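Local structure of klebicin C activity (Klebsiella pneumoniae, 7NNA) at residues 161-164 with 165-168; 90-93 with 94-97; 186-189 with 190-194; 134-137 with 138-141; 111-114 with 115-119. The protein probably serves as the Tol-binding, coiled helical domain of a Klebsiella bacteriocin, a toxin type linked to import through the outer-membrane channel TolC. One frame throughout, in Å; residues are numbered along the deposited sequence.

Contact 1 (161-164 with 165-168); sequences KAEA and DRIA
Lys161 sets out with CG anti to its own backbone N and then bends at chi2 (53°) and again at chi4, which curls its ammonium round onto the carboxylate of Asp165, one turn further on. Glu163 also starts anti to its nitrogen and turns at chi2, so that its carboxylate travels beside the chain of Arg166. Both pairs lie on two successive turns of helix 93-197, the long arm of a helical hairpin. They are i to i+4 and i to i+3 salt bridges. Backbone bonds of the alpha-helical kind run beneath them, such as Ile167 N to Glu163 O.

Lys161 NZ lies 2.8 Å from Asp165 OD2 and uses the syn lone pair of that oxygen. Its bond to the other oxygen, NZ to Asp165 OD1, is weak at 3.3 Å. Asp165 OD2 is also bonded to Ser22 of helix 14-79, so this carboxylate ties the lysine of its own helix to the facing arm. Ala162 packs on His26 of the same arm.

Glu163 and Arg166 lie side by side and point the same way. The carboxylate and guanidinium planes are turned 64° apart. The carboxylate meets one nitrogen, NH1, at the edge of the guanidinium; Arg166 NE is salt-bridged to Glu170. Ile167 crosses the glutamate as well, with CD1 3.5 Å from Glu163 OE2. Arg166 NH1 stands over the carboxylate plane, and its very short 2.6 Å bond to Glu163 OE2 should be read with caution.

Contact 2 (90-93 with 94-97); sequences HQNN and QQMA
The amides of Asn92 and Gln95 stand almost perpendicular, 85° between their planes, and their side chains cross at about a right angle. Asn92 OD1 faces the backbone of the next turn and accepts from Gln95 N at 2.9 Å, with the donor close to the line of the Asn92 side-chain carbonyl. Gln95 OE1 in return takes the N-H of Asn92 N at 3.0 Å, a nearly straight bond at 172°. Here the donor is tilted from the plane of the glutamine amide. Each residue thus accepts the other's backbone N-H, which makes a capping box with Asn92 as N-cap of helix 93-197, just after the loop from helix 14-79. A chi1 of 82° keeps the asparagine CG between its backbone N and carbonyl carbon, close enough for OD1 to reach the first turn. The helix then opens with Met96 N bonded to Asn92 O at 3.0 Å. Met96, present as selenomethionine, crosses Gln91 at about a right angle. Its CG lies 3.2 Å from Gln91 OE1 and 3.6 Å from Gln91 CB. The bend at its chi3 brings the methyl CE to 3.3 Å from Asn93 OD1.

Contact 3 (186-189 with 190-194); sequences KAEE and ARKAL
Glu188 and Lys192 cross at a slant, one turn apart, and form an i to i+4 salt bridge on the surface of helix 93-197. This is the far part of the long helix, which here has run on past the start of helix 14-79. Both side chains are extended beyond CG; they leave the backbone differently, and their ends meet. The glutamate has CG beside its carbonyl carbon (chi1 169°), whereas the lysine has CG beside its backbone N (chi1 -69°). The lysine chain passes over Glu188 O, with CG 3.5 Å away from that oxygen, and its CE comes to 3.9 Å from Glu188 CG. The other oxygen of the acid, Glu188 OE1, has a long, weak ion pair with Arg184.

Arg191 behaves differently. It was modelled in two conformers; in the one described, a bend at chi3 lays the guanidinium over the preceding turn. One face then rests on Glu188 CA and Ala187 O, both offset toward the rim, with Arg191 NH2 3.5 Å from Glu188 CA. Arg191 NE gives its hydrogen to a water at 3.1 Å, and that water makes a weak bond back to Glu188 O. Underneath, Lys192 N bonds to Glu188 O at 3.0 Å. At the salt bridge, Lys192 NZ meets Glu188 OE2 at 2.7 Å from the anti side, 21° out of the carboxylate plane.

Contact 4 (134-137 with 138-141); sequences QEEE and QRKQ
Two turns in the middle of helix 93-197, where the long arm packs along helix 14-79, carry three side-chain pairs. Gln134 NE2 donates to Gln138 OE1 at 2.9 Å, in the plane of its own amide but above the carbonyl plane of the acceptor. The two amides are turned 72° to one another. Gln134 OE1 is bonded to Gln54 of helix 14-79, and Gln134 and Gln138 both touch Met51 of that helix.

Glu136 and Arg139 lie alongside and make a two-pronged, side-on salt bridge. Arg139 NE bonds to Glu136 OE1 at 2.9 Å, and Arg139 NH2 to Glu136 OE2 at 2.8 Å. The planes are only 31° apart. Both oxygens are met on their syn sides, somewhat out of the carboxylate plane, which fixes the rotation of the guanidinium. Bends at Glu136 chi2 (61°) and Arg139 chi3 bring the flat groups together.

The Gln134-Gln138 and Glu137-Lys140 pairs lie on the face that meets the other arm of the hairpin. Glu137 and Lys140 form a salt bridge, Lys140 NZ 3.0 Å from Glu137 OE1, with a weak bond from NZ to OE2. Gln43 of helix 14-79 also binds Glu137 OE1 and touches Lys140. Lys140 CD lies 3.4 Å from Glu136 OE2.

Contact 5 (111-114 with 115-119); sequences EARK and KAERE
Four successive alpha-helical bonds link the two halves, from Lys115 N to Glu111 O at 3.1 Å through to Arg118 N with Lys114 O at 2.9 Å. On this frame Arg113 and Glu117, one turn apart, lie side by side and point the same way. Arg113 NH1 donates to Glu117 OE1 at 2.9 Å. The acceptor sits at the edge of the guanidinium, within its plane. Seen from the acid the approach is different: NH1 comes from well above the carboxylate plane, and the two flat groups stand 87° apart. The direct bridge uses one nitrogen and one oxygen.

A water reinforces it. It accepts from Arg113 NH2 at 2.8 Å and donates to Glu117 OE1 at 3.1 Å, closing a small ring of bonds at the edge of the arginine. Bends at chi2 and chi3 (57°) keep the guanidinium close to its own turn, with NH1 facing Glu117. The glutamate has CG anti to its backbone N (chi1 -171°) and is extended beyond it. Arg113 NH2 has a second acid, Glu110, which also takes the ammonium of Lys114.

This is an i to i+4 salt bridge on the side of helix 93-197 that faces the other arm of the helical hairpin. The chains of Arg113 and Glu117 both touch Leu68 of helix 14-79, and Arg113 touches Val71 as well. Buried Ala116 packs on His67. Farther round the helix, the guanidinium of Arg118 has one face over Lys114 O, offset toward the rim. Arg118 NH1 stays 4.1 Å from Lys114 CB.

Overall arrangement
All five contacts lie in series on helix 93-197 or at its start, and none touches another. Contact 2 begins the helix. The centres of contact 2 and contact 5 are 32 Å apart. From contact 5 to contact 4 the centres are 34 Å apart. Contact 4 is nearest the middle, 7 Å from the centre of the chain. The centres of contact 4 and contact 1 are 40 Å apart. Those of contact 1 and contact 3 are 38 Å apart. The centres of contacts 2 and 3 are 143 Å apart, which gives the scale of this rod-like molecule. Contacts 5, 4 and 1 meet helix 14-79 in turn, from its end back to its beginning, as an antiparallel hairpin requires.

Contact 1 (161-164 with 165-168)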
loop_
_atom_site.group_PDB
_atom_site.type_symbol
_atom_site.label_atom_id
_atom_site.label_comp_id
_atom_site.label_asym_id
_atom_site.label_seq_id
_atom_site.Cartn_x
_atom_site.Cartn_y
_atom_site.Cartn_z
ATOM N N LYS A 161 12.260 25.602 -4.880
ATOM C CA LYS A 161 13.065 26.075 -6.034
ATOM C C LYS A 161 12.212 26.912 -7.014
ATOM O O LYS A 161 12.645 27.977 -7.435
ATOM C CB LYS A 161 13.692 24.875 -6.746
ATOM C CG LYS A 161 14.651 25.214 -7.896
ATOM C CD LYS A 161 15.765 26.216 -7.477
ATOM C CE LYS A 161 16.881 26.446 -8.496
ATOM N NZ LYS A 161 16.416 26.431 -9.921
ATOM N N ALA A 162 11.008 26.451 -7.376
ATOM C CA ALA A 162 10.113 27.187 -8.280
ATOM C C ALA A 162 9.803 28.581 -7.670
ATOM O O ALA A 162 9.874 29.597 -8.369
ATOM C CB ALA A 162 8.805 26.403 -8.467
ATOM N N GLU A 163 9.571 28.625 -6.350
ATOM C CA GLU A 163 9.272 29.882 -5.686
ATOM C C GLU A 163 10.474 30.805 -5.691
ATOM O O GLU A 163 10.332 31.993 -5.993
ATOM C CB GLU A 163 8.731 29.650 -4.256
ATOM C CG GLU A 163 8.440 30.970 -3.559
ATOM C CD GLU A 163 7.081 31.600 -3.810
ATOM O OE1 GLU A 163 6.160 30.891 -4.280
ATOM O OE2 GLU A 163 6.935 32.818 -3.546
ATOM N N ALA A 164 11.678 30.273 -5.388
ATOM C CA ALA A 164 12.872 31.090 -5.370
ATOM C C ALA A 164 13.154 31.649 -6.771
ATOM O O ALA A 164 13.601 32.800 -6.881
ATOM C CB ALA A 164 14.054 30.280 -4.854
ATOM N N ASP A 165 12.944 30.840 -7.805
ATOM C CA ASP A 165 13.167 31.300 -9.174
ATOM C C ASP A 165 12.187 32.359 -9.575
ATOM O O ASP A 165 12.580 33.330 -10.250
ATOM C CB ASP A 165 13.154 30.142 -10.201
ATOM C CG ASP A 165 14.331 29.164 -10.053
ATOM O OD1 ASP A 165 15.253 29.455 -9.289
ATOM O OD2 ASP A 165 14.272 28.078 -10.631
ATOM N N ARG A 166 10.933 32.211 -9.176
ATOM C CA ARG A 166 9.930 33.249 -9.491
ATOM C C ARG A 166 10.305 34.594 -8.793
ATOM O O ARG A 166 10.210 35.672 -9.411
ATOM C CB ARG A 166 8.529 32.807 -9.043
ATOM C CG ARG A 166 7.431 33.685 -9.605
ATOM C CD ARG A 166 6.149 33.449 -8.863
ATOM N NE ARG A 166 6.026 34.473 -7.848
ATOM C CZ ARG A 166 6.237 34.303 -6.557
ATOM N NH1 ARG A 166 6.498 33.095 -6.078
ATOM N NH2 ARG A 166 6.137 35.336 -5.721
ATOM N N ILE A 167 10.710 34.546 -7.528
ATOM C CA ILE A 167 11.073 35.768 -6.797
ATOM C C ILE A 167 12.334 36.376 -7.429
ATOM O O ILE A 167 12.417 37.614 -7.547
ATOM C CB ILE A 167 11.203 35.467 -5.255
ATOM C CG1 ILE A 167 9.841 35.245 -4.629
ATOM C CG2 ILE A 167 11.994 36.537 -4.448
ATOM C CD1 ILE A 167 9.938 34.517 -3.281
ATOM N N ALA A 168 13.285 35.537 -7.894
ATOM C CA ALA A 168 14.504 36.070 -8.542
ATOM C C ALA A 168 14.125 36.775 -9.839
ATOM O O ALA A 168 14.661 37.846 -10.150
ATOM C CB ALA A 168 15.477 34.927 -8.844
#

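Contact 2 (90-93 with 94-97)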
loop_
_atom_site.group_PDB
_atom_site.type_symbol
_atom_site.label_atom_id
_atom_site.label_comp_id
_atom_site.label_asym_id
_atom_site.label_seq_id
_atom_site.Cartn_x
_atom_site.Cartn_y
_atom_site.Cartn_z
ATOM N N HIS A 90 -13.253 -72.374 15.876
ATOM C CA HIS A 90 -14.657 -72.735 16.051
ATOM C C HIS A 90 -15.608 -71.517 16.055
ATOM O O HIS A 90 -16.492 -71.425 16.904
ATOM C CB HIS A 90 -14.846 -73.582 17.326
ATOM C CG HIS A 90 -14.170 -74.916 17.267
ATOM N ND1 HIS A 90 -14.348 -75.771 16.184
ATOM C CD2 HIS A 90 -13.367 -75.520 18.174
ATOM C CE1 HIS A 90 -13.638 -76.854 16.462
ATOM N NE2 HIS A 90 -13.033 -76.752 17.649
ATOM N N GLN A 91 -15.436 -70.596 15.106
ATOM C CA GLN A 91 -16.327 -69.431 15.002
ATOM C C GLN A 91 -17.709 -69.860 14.479
ATOM O O GLN A 91 -17.775 -70.590 13.487
ATOM C CB GLN A 91 -15.738 -68.418 14.036
ATOM C CG GLN A 91 -14.422 -67.847 14.493
ATOM C CD GLN A 91 -13.994 -66.751 13.553
ATOM O OE1 GLN A 91 -14.756 -65.841 13.223
ATOM N NE2 GLN A 91 -12.768 -66.833 13.099
ATOM N N ASN A 92 -18.799 -69.443 15.148
ATOM C CA ASN A 92 -20.129 -69.784 14.669
ATOM C C ASN A 92 -20.665 -68.693 13.746
ATOM O O ASN A 92 -20.088 -67.595 13.703
ATOM C CB ASN A 92 -21.076 -70.164 15.848
ATOM C CG ASN A 92 -21.746 -69.057 16.621
ATOM O OD1 ASN A 92 -21.674 -67.878 16.305
ATOM N ND2 ASN A 92 -22.471 -69.448 17.668
ATOM N N ASN A 93 -21.749 -68.952 12.984
ATOM C CA ASN A 93 -22.222 -67.925 12.020
ATOM C C ASN A 93 -22.573 -66.545 12.642
ATOM O O ASN A 93 -22.272 -65.531 12.027
ATOM C CB ASN A 93 -23.350 -68.424 11.184
ATOM C CG ASN A 93 -22.946 -69.524 10.236
ATOM O OD1 ASN A 93 -21.776 -69.690 9.877
ATOM N ND2 ASN A 93 -23.909 -70.320 9.812
ATOM N N GLN A 94 -23.168 -66.516 13.852
ATOM C CA GLN A 94 -23.517 -65.251 14.512
ATOM C C GLN A 94 -22.275 -64.460 14.954
ATOM O O GLN A 94 -22.264 -63.250 14.804
ATOM C CB GLN A 94 -24.542 -65.449 15.678
ATOM C CG GLN A 94 -23.961 -65.723 17.056
ATOM C CD GLN A 94 -24.998 -65.834 18.146
ATOM O OE1 GLN A 94 -25.183 -64.914 18.954
ATOM N NE2 GLN A 94 -25.671 -66.972 18.221
ATOM N N GLN A 95 -21.220 -65.127 15.441
ATOM C CA GLN A 95 -20.005 -64.410 15.870
ATOM C C GLN A 95 -19.314 -63.877 14.607
ATOM O O GLN A 95 -18.831 -62.759 14.616
ATOM C CB GLN A 95 -19.014 -65.327 16.588
ATOM C CG GLN A 95 -19.460 -65.914 17.880
ATOM C CD GLN A 95 -18.365 -66.909 18.193
ATOM O OE1 GLN A 95 -18.411 -68.059 17.728
ATOM N NE2 GLN A 95 -17.301 -66.451 18.879
HETATM N N MSE A 96 -19.266 -64.679 13.512
HETATM C CA MSE A 96 -18.618 -64.198 12.286
HETATM C C MSE A 96 -19.359 -63.015 11.724
HETATM O O MSE A 96 -18.715 -62.081 11.193
HETATM C CB MSE A 96 -18.575 -65.335 11.240
HETATM C CG MSE A 96 -17.491 -66.364 11.589
HETATM SE SE MSE A 96 -17.169 -67.667 10.188
HETATM C CE MSE A 96 -18.715 -68.702 10.436
ATOM N N ALA A 97 -20.717 -63.050 11.778
ATOM C CA ALA A 97 -21.482 -61.899 11.261
ATOM C C ALA A 97 -21.215 -60.690 12.157
ATOM O O ALA A 97 -21.071 -59.598 11.642
ATOM C CB ALA A 97 -22.970 -62.201 11.262
#

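Contact 3 (186-189 with 190-194)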
loop_
_atom_site.group_PDB
_atom_site.type_symbol
_atom_site.label_atom_id
_atom_site.label_comp_id
_atom_site.label_asym_id
_atom_site.label_seq_id
_atom_site.Cartn_x
_atom_site.Cartn_y
_atom_site.Cartn_z
ATOM N N LYS A 186 19.730 60.516 -13.749
ATOM C CA LYS A 186 21.102 60.989 -13.640
ATOM C C LYS A 186 21.484 61.871 -14.871
ATOM O O LYS A 186 22.080 62.935 -14.688
ATOM C CB LYS A 186 22.061 59.822 -13.358
ATOM C CG LYS A 186 23.515 60.263 -13.169
ATOM C CD LYS A 186 24.433 59.076 -12.910
ATOM C CE LYS A 186 25.824 59.546 -12.541
ATOM N NZ LYS A 186 26.862 58.932 -13.427
ATOM N N ALA A 187 21.068 61.485 -16.105
ATOM C CA ALA A 187 21.398 62.249 -17.323
ATOM C C ALA A 187 20.655 63.557 -17.345
ATOM O O ALA A 187 21.243 64.570 -17.707
ATOM C CB ALA A 187 21.021 61.435 -18.588
ATOM N N GLU A 188 19.371 63.558 -16.960
ATOM C CA GLU A 188 18.604 64.816 -16.924
ATOM C C GLU A 188 19.226 65.800 -15.912
ATOM O O GLU A 188 19.395 66.963 -16.231
ATOM C CB GLU A 188 17.136 64.491 -16.545
ATOM C CG GLU A 188 16.296 65.709 -16.216
ATOM C CD GLU A 188 15.070 65.487 -15.329
ATOM O OE1 GLU A 188 14.981 64.448 -14.622
ATOM O OE2 GLU A 188 14.217 66.402 -15.309
ATOM N N GLU A 189 19.618 65.330 -14.730
ATOM C CA GLU A 189 20.225 66.181 -13.702
ATOM C C GLU A 189 21.583 66.679 -14.150
ATOM O O GLU A 189 21.894 67.864 -13.948
ATOM C CB GLU A 189 20.383 65.371 -12.382
ATOM C CG GLU A 189 19.047 65.142 -11.701
ATOM C CD GLU A 189 19.069 64.102 -10.593
ATOM O OE1 GLU A 189 20.167 63.805 -10.069
ATOM O OE2 GLU A 189 17.981 63.589 -10.248
ATOM N N ALA A 190 22.377 65.819 -14.818
ATOM C CA ALA A 190 23.677 66.268 -15.322
ATOM C C ALA A 190 23.512 67.394 -16.334
ATOM O O ALA A 190 24.263 68.392 -16.283
ATOM C CB ALA A 190 24.477 65.045 -15.894
ATOM N N ARG A 191 22.514 67.279 -17.236
ATOM C CA ARG A 191 22.286 68.336 -18.217
ATOM C C ARG A 191 21.872 69.635 -17.524
ATOM O O ARG A 191 22.422 70.709 -17.819
ATOM C CB ARG A 191 21.212 67.921 -19.223
ATOM C CG ARG A 191 21.545 66.639 -19.981
ATOM C CD ARG A 191 20.596 66.464 -21.124
ATOM N NE ARG A 191 19.270 66.027 -20.703
ATOM C CZ ARG A 191 18.884 64.752 -20.632
ATOM N NH1 ARG A 191 19.744 63.779 -20.878
ATOM N NH2 ARG A 191 17.635 64.447 -20.305
ATOM N N LYS A 192 20.909 69.539 -16.588
ATOM C CA LYS A 192 20.411 70.740 -15.888
ATOM C C LYS A 192 21.393 71.395 -14.930
ATOM O O LYS A 192 21.355 72.636 -14.763
ATOM C CB LYS A 192 19.099 70.407 -15.148
ATOM C CG LYS A 192 17.971 70.144 -16.129
ATOM C CD LYS A 192 16.742 69.601 -15.425
ATOM C CE LYS A 192 15.560 69.558 -16.376
ATOM N NZ LYS A 192 14.300 69.109 -15.702
ATOM N N ALA A 193 22.384 70.624 -14.393
ATOM C CA ALA A 193 23.429 71.209 -13.532
ATOM C C ALA A 193 24.347 72.125 -14.290
ATOM O O ALA A 193 24.775 73.125 -13.699
ATOM C CB ALA A 193 24.229 70.139 -12.774
ATOM N N LEU A 194 24.562 71.900 -15.599
ATOM C CA LEU A 194 25.363 72.821 -16.428
ATOM C C LEU A 194 24.746 74.188 -16.515
ATOM O O LEU A 194 25.482 75.232 -16.496
ATOM C CB LEU A 194 25.581 72.282 -17.909
ATOM C CG LEU A 194 26.579 71.092 -18.010
ATOM C CD1 LEU A 194 26.436 70.340 -19.389
ATOM C CD2 LEU A 194 28.022 71.580 -17.798
HETATM O O HOH W 1 17.431 67.770 -18.954
#

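Contact 4 (134-137 with 138-141)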
loop_
_atom_site.group_PDB
_atom_site.type_symbol
_atom_site.label_atom_id
_atom_site.label_comp_id
_atom_site.label_asym_id
_atom_site.label_seq_id
_atom_site.Cartn_x
_atom_site.Cartn_y
_atom_site.Cartn_z
ATOM N N GLN A 134 -1.849 -11.596 3.218
ATOM C CA GLN A 134 -2.072 -10.374 4.055
ATOM C C GLN A 134 -0.717 -9.740 4.322
ATOM O O GLN A 134 -0.555 -8.506 4.188
ATOM C CB GLN A 134 -2.739 -10.661 5.425
ATOM C CG GLN A 134 -2.854 -9.408 6.376
ATOM C CD GLN A 134 -3.542 -9.735 7.703
ATOM O OE1 GLN A 134 -4.322 -10.677 7.775
ATOM N NE2 GLN A 134 -3.329 -8.938 8.799
ATOM N N GLU A 135 0.273 -10.577 4.697
ATOM C CA GLU A 135 1.622 -10.083 4.973
ATOM C C GLU A 135 2.171 -9.388 3.761
ATOM O O GLU A 135 2.764 -8.315 3.896
ATOM C CB GLU A 135 2.580 -11.266 5.354
ATOM C CG GLU A 135 2.371 -11.757 6.764
ATOM C CD GLU A 135 2.754 -13.215 7.016
ATOM O OE1 GLU A 135 3.554 -13.790 6.237
ATOM O OE2 GLU A 135 2.254 -13.779 8.018
ATOM N N GLU A 136 2.018 -10.003 2.572
ATOM C CA GLU A 136 2.553 -9.373 1.335
ATOM C C GLU A 136 1.869 -8.065 1.007
ATOM O O GLU A 136 2.542 -7.119 0.599
ATOM C CB GLU A 136 2.469 -10.373 0.153
ATOM C CG GLU A 136 2.877 -9.824 -1.208
ATOM C CD GLU A 136 4.309 -9.318 -1.327
ATOM O OE1 GLU A 136 5.141 -9.650 -0.454
ATOM O OE2 GLU A 136 4.585 -8.561 -2.282
ATOM N N GLU A 137 0.543 -7.958 1.189
ATOM C CA GLU A 137 -0.135 -6.680 0.885
ATOM C C GLU A 137 0.323 -5.585 1.902
ATOM O O GLU A 137 0.403 -4.423 1.539
ATOM C CB GLU A 137 -1.653 -6.852 0.930
ATOM C CG GLU A 137 -2.178 -7.724 -0.214
ATOM C CD GLU A 137 -1.685 -7.442 -1.630
ATOM O OE1 GLU A 137 -1.578 -6.265 -2.038
ATOM O OE2 GLU A 137 -1.415 -8.423 -2.357
ATOM N N GLN A 138 0.571 -5.954 3.169
ATOM C CA GLN A 138 1.074 -5.001 4.170
ATOM C C GLN A 138 2.503 -4.615 3.820
ATOM O O GLN A 138 2.858 -3.452 3.942
ATOM C CB GLN A 138 1.035 -5.658 5.556
ATOM C CG GLN A 138 -0.410 -5.846 6.019
ATOM C CD GLN A 138 -0.537 -6.557 7.377
ATOM O OE1 GLN A 138 -1.636 -6.707 7.886
ATOM N NE2 GLN A 138 0.535 -7.034 7.992
ATOM N N ARG A 139 3.319 -5.550 3.323
ATOM C CA ARG A 139 4.703 -5.228 2.923
ATOM C C ARG A 139 4.658 -4.190 1.777
ATOM O O ARG A 139 5.428 -3.177 1.787
ATOM C CB ARG A 139 5.440 -6.523 2.452
ATOM C CG ARG A 139 6.938 -6.303 2.129
ATOM C CD ARG A 139 7.575 -7.448 1.265
ATOM N NE ARG A 139 6.996 -7.497 -0.094
ATOM C CZ ARG A 139 7.315 -6.672 -1.088
ATOM N NH1 ARG A 139 8.236 -5.729 -0.912
ATOM N NH2 ARG A 139 6.699 -6.763 -2.256
ATOM N N LYS A 140 3.810 -4.450 0.771
ATOM C CA LYS A 140 3.731 -3.531 -0.375
ATOM C C LYS A 140 3.225 -2.157 0.063
ATOM O O LYS A 140 3.676 -1.123 -0.450
ATOM C CB LYS A 140 2.803 -4.102 -1.450
ATOM C CG LYS A 140 3.395 -5.374 -2.029
ATOM C CD LYS A 140 2.686 -5.902 -3.245
ATOM C CE LYS A 140 1.282 -6.282 -2.966
ATOM N NZ LYS A 140 0.521 -6.596 -4.218
ATOM N N GLN A 141 2.236 -2.142 0.968
ATOM C CA GLN A 141 1.725 -0.877 1.492
ATOM C C GLN A 141 2.841 -0.047 2.172
ATOM O O GLN A 141 2.958 1.151 1.894
ATOM C CB GLN A 141 0.573 -1.146 2.497
ATOM C CG GLN A 141 -0.114 0.207 2.861
ATOM C CD GLN A 141 -1.165 0.014 3.944
ATOM O OE1 GLN A 141 -1.800 -1.047 4.008
ATOM N NE2 GLN A 141 -1.319 0.994 4.828
#

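Contact 5 (111-114 with 115-119)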
loop_
_atom_site.group_PDB
_atom_site.type_symbol
_atom_site.label_atom_id
_atom_site.label_comp_id
_atom_site.label_asym_id
_atom_site.label_seq_id
_atom_site.Cartn_x
_atom_site.Cartn_y
_atom_site.Cartn_z
ATOM N N GLU A 111 -12.945 -44.318 6.224
ATOM C CA GLU A 111 -13.011 -43.586 4.937
ATOM C C GLU A 111 -13.516 -42.179 5.120
ATOM O O GLU A 111 -12.967 -41.242 4.541
ATOM C CB GLU A 111 -13.892 -44.334 3.923
ATOM C CG GLU A 111 -13.239 -45.635 3.493
ATOM C CD GLU A 111 -11.985 -45.524 2.625
ATOM O OE1 GLU A 111 -11.194 -46.496 2.613
ATOM O OE2 GLU A 111 -11.791 -44.486 1.954
ATOM N N ALA A 112 -14.528 -41.999 5.947
ATOM C CA ALA A 112 -15.072 -40.665 6.226
ATOM C C ALA A 112 -14.054 -39.804 7.003
ATOM O O ALA A 112 -14.002 -38.572 6.858
ATOM C CB ALA A 112 -16.357 -40.804 7.039
ATOM N N ARG A 113 -13.247 -40.422 7.831
ATOM C CA ARG A 113 -12.241 -39.682 8.636
ATOM C C ARG A 113 -11.112 -39.245 7.720
ATOM O O ARG A 113 -10.655 -38.102 7.806
ATOM C CB ARG A 113 -11.701 -40.596 9.764
ATOM C CG ARG A 113 -10.878 -39.756 10.795
ATOM C CD ARG A 113 -9.750 -40.604 11.433
ATOM N NE ARG A 113 -8.859 -41.170 10.401
ATOM C CZ ARG A 113 -7.894 -40.517 9.751
ATOM N NH1 ARG A 113 -7.567 -39.268 10.097
ATOM N NH2 ARG A 113 -7.241 -41.106 8.765
ATOM N N LYS A 114 -10.698 -40.117 6.792
ATOM C CA LYS A 114 -9.642 -39.770 5.822
ATOM C C LYS A 114 -10.076 -38.579 4.972
ATOM O O LYS A 114 -9.258 -37.668 4.704
ATOM C CB LYS A 114 -9.354 -40.984 4.906
ATOM C CG LYS A 114 -8.331 -41.960 5.493
ATOM C CD LYS A 114 -7.909 -43.018 4.425
ATOM C CE LYS A 114 -6.713 -43.868 4.856
ATOM N NZ LYS A 114 -6.919 -44.807 6.078
ATOM N N LYS A 115 -11.345 -38.553 4.563
ATOM C CA LYS A 115 -11.857 -37.432 3.775
ATOM C C LYS A 115 -11.966 -36.163 4.620
ATOM O O LYS A 115 -11.546 -35.086 4.161
ATOM C CB LYS A 115 -13.211 -37.812 3.185
ATOM C CG LYS A 115 -13.797 -36.754 2.281
ATOM C CD LYS A 115 -15.251 -37.017 2.014
ATOM C CE LYS A 115 -15.791 -36.049 0.987
ATOM N NZ LYS A 115 -17.246 -36.217 0.845
ATOM N N ALA A 116 -12.474 -36.259 5.872
ATOM C CA ALA A 116 -12.536 -35.059 6.731
ATOM C C ALA A 116 -11.118 -34.499 6.987
ATOM O O ALA A 116 -10.918 -33.246 7.032
ATOM C CB ALA A 116 -13.206 -35.358 8.050
ATOM N N GLU A 117 -10.134 -35.412 7.120
ATOM C CA GLU A 117 -8.784 -34.958 7.337
ATOM C C GLU A 117 -8.192 -34.296 6.095
ATOM O O GLU A 117 -7.537 -33.251 6.208
ATOM C CB GLU A 117 -7.868 -36.053 7.901
ATOM C CG GLU A 117 -6.554 -35.401 8.296
ATOM C CD GLU A 117 -5.674 -36.224 9.194
ATOM O OE1 GLU A 117 -5.653 -37.455 8.999
ATOM O OE2 GLU A 117 -5.012 -35.650 10.094
ATOM N N ARG A 118 -8.402 -34.876 4.906
ATOM C CA ARG A 118 -7.938 -34.236 3.665
ATOM C C ARG A 118 -8.502 -32.787 3.529
ATOM O O ARG A 118 -7.762 -31.833 3.192
ATOM C CB ARG A 118 -8.395 -35.069 2.467
ATOM C CG ARG A 118 -7.211 -35.618 1.672
ATOM C CD ARG A 118 -7.599 -36.431 0.447
ATOM N NE ARG A 118 -7.957 -37.796 0.805
ATOM C CZ ARG A 118 -9.186 -38.299 0.727
ATOM N NH1 ARG A 118 -9.421 -39.545 1.103
ATOM N NH2 ARG A 118 -10.186 -37.562 0.251
ATOM N N GLU A 119 -9.781 -32.614 3.856
ATOM C CA GLU A 119 -10.426 -31.299 3.780
ATOM C C GLU A 119 -9.919 -30.337 4.846
ATOM O O GLU A 119 -9.781 -29.137 4.560
ATOM C CB GLU A 119 -11.958 -31.426 3.861
ATOM C CG GLU A 119 -12.525 -32.131 2.645
ATOM C CD GLU A 119 -14.038 -32.225 2.615
ATOM O OE1 GLU A 119 -14.559 -33.163 1.967
ATOM O OE2 GLU A 119 -14.703 -31.368 3.246
HETATM O O HOH W 2 -5.545 -39.854 6.962
#